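Local atomic coordinates of hydrolase, isochorismatase family (Pseudomonas putida, PDB entry 4L08), a protein that hydrolyses the amide of maleamate, probably to maleate and ammonia, as a member of the isochorismatase family of hydrolases. Residues Ala23-Asp28 with Val139-Ala144. The protein carries 1 engineered substitution. Numbering follows the deposited sequence.
With MAE (maleic acid), chain I.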
loop_
_atom_site.group_PDB
_atom_site.type_symbol
_atom_site.label_atom_id
_atom_site.label_comp_id
_atom_site.label_asym_id
_atom_site.label_seq_id
_atom_site.Cartn_x
_atom_site.Cartn_y
_atom_site.Cartn_z
ATOM N N ALA A 23 11.627 -11.154 -12.721
ATOM C CA ALA A 23 12.215 -11.439 -11.422
ATOM C C ALA A 23 11.098 -11.924 -10.518
ATOM O O ALA A 23 9.955 -11.481 -10.641
ATOM C CB ALA A 23 12.863 -10.198 -10.842
ATOM N N ILE A 24 11.417 -12.847 -9.623
ATOM C CA ILE A 24 10.421 -13.332 -8.675
ATOM C C ILE A 24 10.728 -12.812 -7.275
ATOM O O ILE A 24 11.855 -12.931 -6.790
ATOM C CB ILE A 24 10.231 -14.874 -8.737
ATOM C CG1 ILE A 24 9.786 -15.446 -7.388
ATOM C CG2 ILE A 24 11.492 -15.571 -9.209
ATOM C CD1 ILE A 24 8.300 -15.336 -7.133
ATOM N N ILE A 25 9.717 -12.207 -6.654
ATOM C CA ILE A 25 9.833 -11.679 -5.301
ATOM C C ILE A 25 8.996 -12.513 -4.345
ATOM O O ILE A 25 7.770 -12.576 -4.470
ATOM C CB ILE A 25 9.377 -10.209 -5.214
ATOM C CG1 ILE A 25 10.126 -9.355 -6.241
ATOM C CG2 ILE A 25 9.572 -9.675 -3.799
ATOM C CD1 ILE A 25 9.449 -8.035 -6.538
ATOM N N VAL A 26 9.667 -13.150 -3.392
ATOM C CA VAL A 26 8.990 -13.965 -2.390
ATOM C C VAL A 26 8.867 -13.163 -1.099
ATOM O O VAL A 26 9.863 -12.893 -0.419
ATOM C CB VAL A 26 9.727 -15.298 -2.148
ATOM C CG1 VAL A 26 8.888 -16.228 -1.284
ATOM C CG2 VAL A 26 10.057 -15.969 -3.475
ATOM N N VAL A 27 7.636 -12.781 -0.771
ATOM C CA VAL A 27 7.391 -11.848 0.325
ATOM C C VAL A 27 7.072 -12.548 1.643
ATOM O O VAL A 27 6.067 -13.257 1.757
ATOM C CB VAL A 27 6.266 -10.840 -0.015
ATOM C CG1 VAL A 27 6.241 -9.723 1.013
ATOM C CG2 VAL A 27 6.469 -10.246 -1.404
ATOM N N ASP A 28 7.952 -12.341 2.623
ATOM C CA ASP A 28 7.747 -12.788 4.007
ATOM C C ASP A 28 7.242 -14.224 4.162
ATOM O O ASP A 28 6.287 -14.482 4.898
ATOM C CB ASP A 28 6.818 -11.822 4.757
ATOM C CG ASP A 28 7.420 -10.433 4.930
ATOM O OD1 ASP A 28 8.646 -10.319 5.157
ATOM O OD2 ASP A 28 6.654 -9.450 4.849
ATOM N N VAL A 139 7.819 -8.156 -12.529
ATOM C CA VAL A 139 7.997 -8.896 -11.284
ATOM C C VAL A 139 6.786 -9.775 -10.996
ATOM O O VAL A 139 5.644 -9.337 -11.134
ATOM C CB VAL A 139 8.281 -7.971 -10.071
ATOM C CG1 VAL A 139 9.659 -7.337 -10.189
ATOM C CG2 VAL A 139 7.205 -6.902 -9.913
ATOM N N VAL A 140 7.047 -11.022 -10.619
ATOM C CA VAL A 140 5.995 -11.896 -10.116
ATOM C C VAL A 140 6.090 -11.936 -8.593
ATOM O O VAL A 140 7.100 -12.359 -8.029
ATOM C CB VAL A 140 5.973 -13.299 -10.803
ATOM C CG1 VAL A 140 7.339 -13.655 -11.398
ATOM C CG2 VAL A 140 5.479 -14.396 -9.855
ATOM N N VAL A 141 5.035 -11.444 -7.946
ATOM C CA VAL A 141 4.991 -11.304 -6.493
ATOM C C VAL A 141 4.249 -12.482 -5.875
ATOM O O VAL A 141 3.134 -12.812 -6.279
ATOM C CB VAL A 141 4.338 -9.966 -6.060
ATOM C CG1 VAL A 141 4.368 -9.803 -4.546
ATOM C CG2 VAL A 141 5.030 -8.783 -6.724
ATOM N N THR A 142 4.897 -13.114 -4.902
ATOM C CA THR A 142 4.347 -14.246 -4.163
ATOM C C THR A 142 4.565 -13.987 -2.676
ATOM O O THR A 142 5.405 -13.167 -2.312
ATOM C CB THR A 142 5.071 -15.559 -4.537
ATOM O OG1 THR A 142 6.470 -15.442 -4.240
ATOM C CG2 THR A 142 4.901 -15.883 -6.019
ATOM N N GLY A 143 3.824 -14.677 -1.815
ATOM C CA GLY A 143 4.120 -14.627 -0.387
ATOM C C GLY A 143 2.961 -14.505 0.580
ATOM O O GLY A 143 1.841 -14.928 0.291
ATOM N N ALA A 144 3.253 -13.923 1.740
ATOM C CA ALA A 144 2.278 -13.725 2.802
ATOM C C ALA A 144 2.564 -12.407 3.533
ATOM O O ALA A 144 3.724 -12.039 3.706
ATOM C CB ALA A 144 2.318 -14.895 3.775
HETATM C C1 MAE I . 0.940 -7.797 7.595
HETATM O O1 MAE I . 0.113 -8.741 7.668
HETATM O O2 MAE I . 0.664 -6.692 7.065
HETATM C C2 MAE I . 2.296 -7.982 8.159
HETATM C C3 MAE I . 3.241 -8.753 7.616
HETATM C C4 MAE I . 3.095 -9.550 6.376
HETATM O O3 MAE I . 2.058 -9.484 5.680
HETATM O O4 MAE I . 4.045 -10.292 6.046
#
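Thr142 packs its side chain against Ile24 where two central, neighbouring strands of the isochorismatase-type alpha/beta sheet, 22-27 and 138-144, run parallel. The side chains of Ile24 and Thr142 meet at about a right angle, with CD1 of Ile24 touching CG2 of Thr142 at 3.6 Å. With CG1 of Ile24 roughly anti to the backbone N (chi1 151°), the turn about CG1 (chi2 83°) brings CD1 across to the other strand, where it also lies 4.0 Å from CG2 of Val140. Thr142 has OG1 between its own backbone N and carbonyl carbon (chi1 59°), which brings the hydroxyl to Ile25 O at 3.2 Å. It donates from above the carbonyl plane, whereas Thr142 N approaches the same oxygen almost head-on, so one buried carbonyl is gripped twice. Replacing Thr142 by alanine removes the hydroxyl and methyl, which would probably leave Ile25 O with only the backbone amide from strand 138-144 and open a gap beside CD1 of Ile24.

On the other face, covered by helix 146-159, Ile25 and Val139 pack obliquely, CD1 of Ile25 resting 3.7 Å from CB of Val139. Further along, CG2 of Val27 meets CG1 of Val141 at 3.8 Å. Gly143 follows, with backbone angles that residues bearing a side chain seldom adopt.

The C-terminal strand ends deliver Asp28 and Ala144 to the maleate pocket. Asp28 OD2, salt-bridged to Lys116, lies 3.0 Å from O4 of the maleate, and Ala144 O is 2.9 Å from that same ligand oxygen.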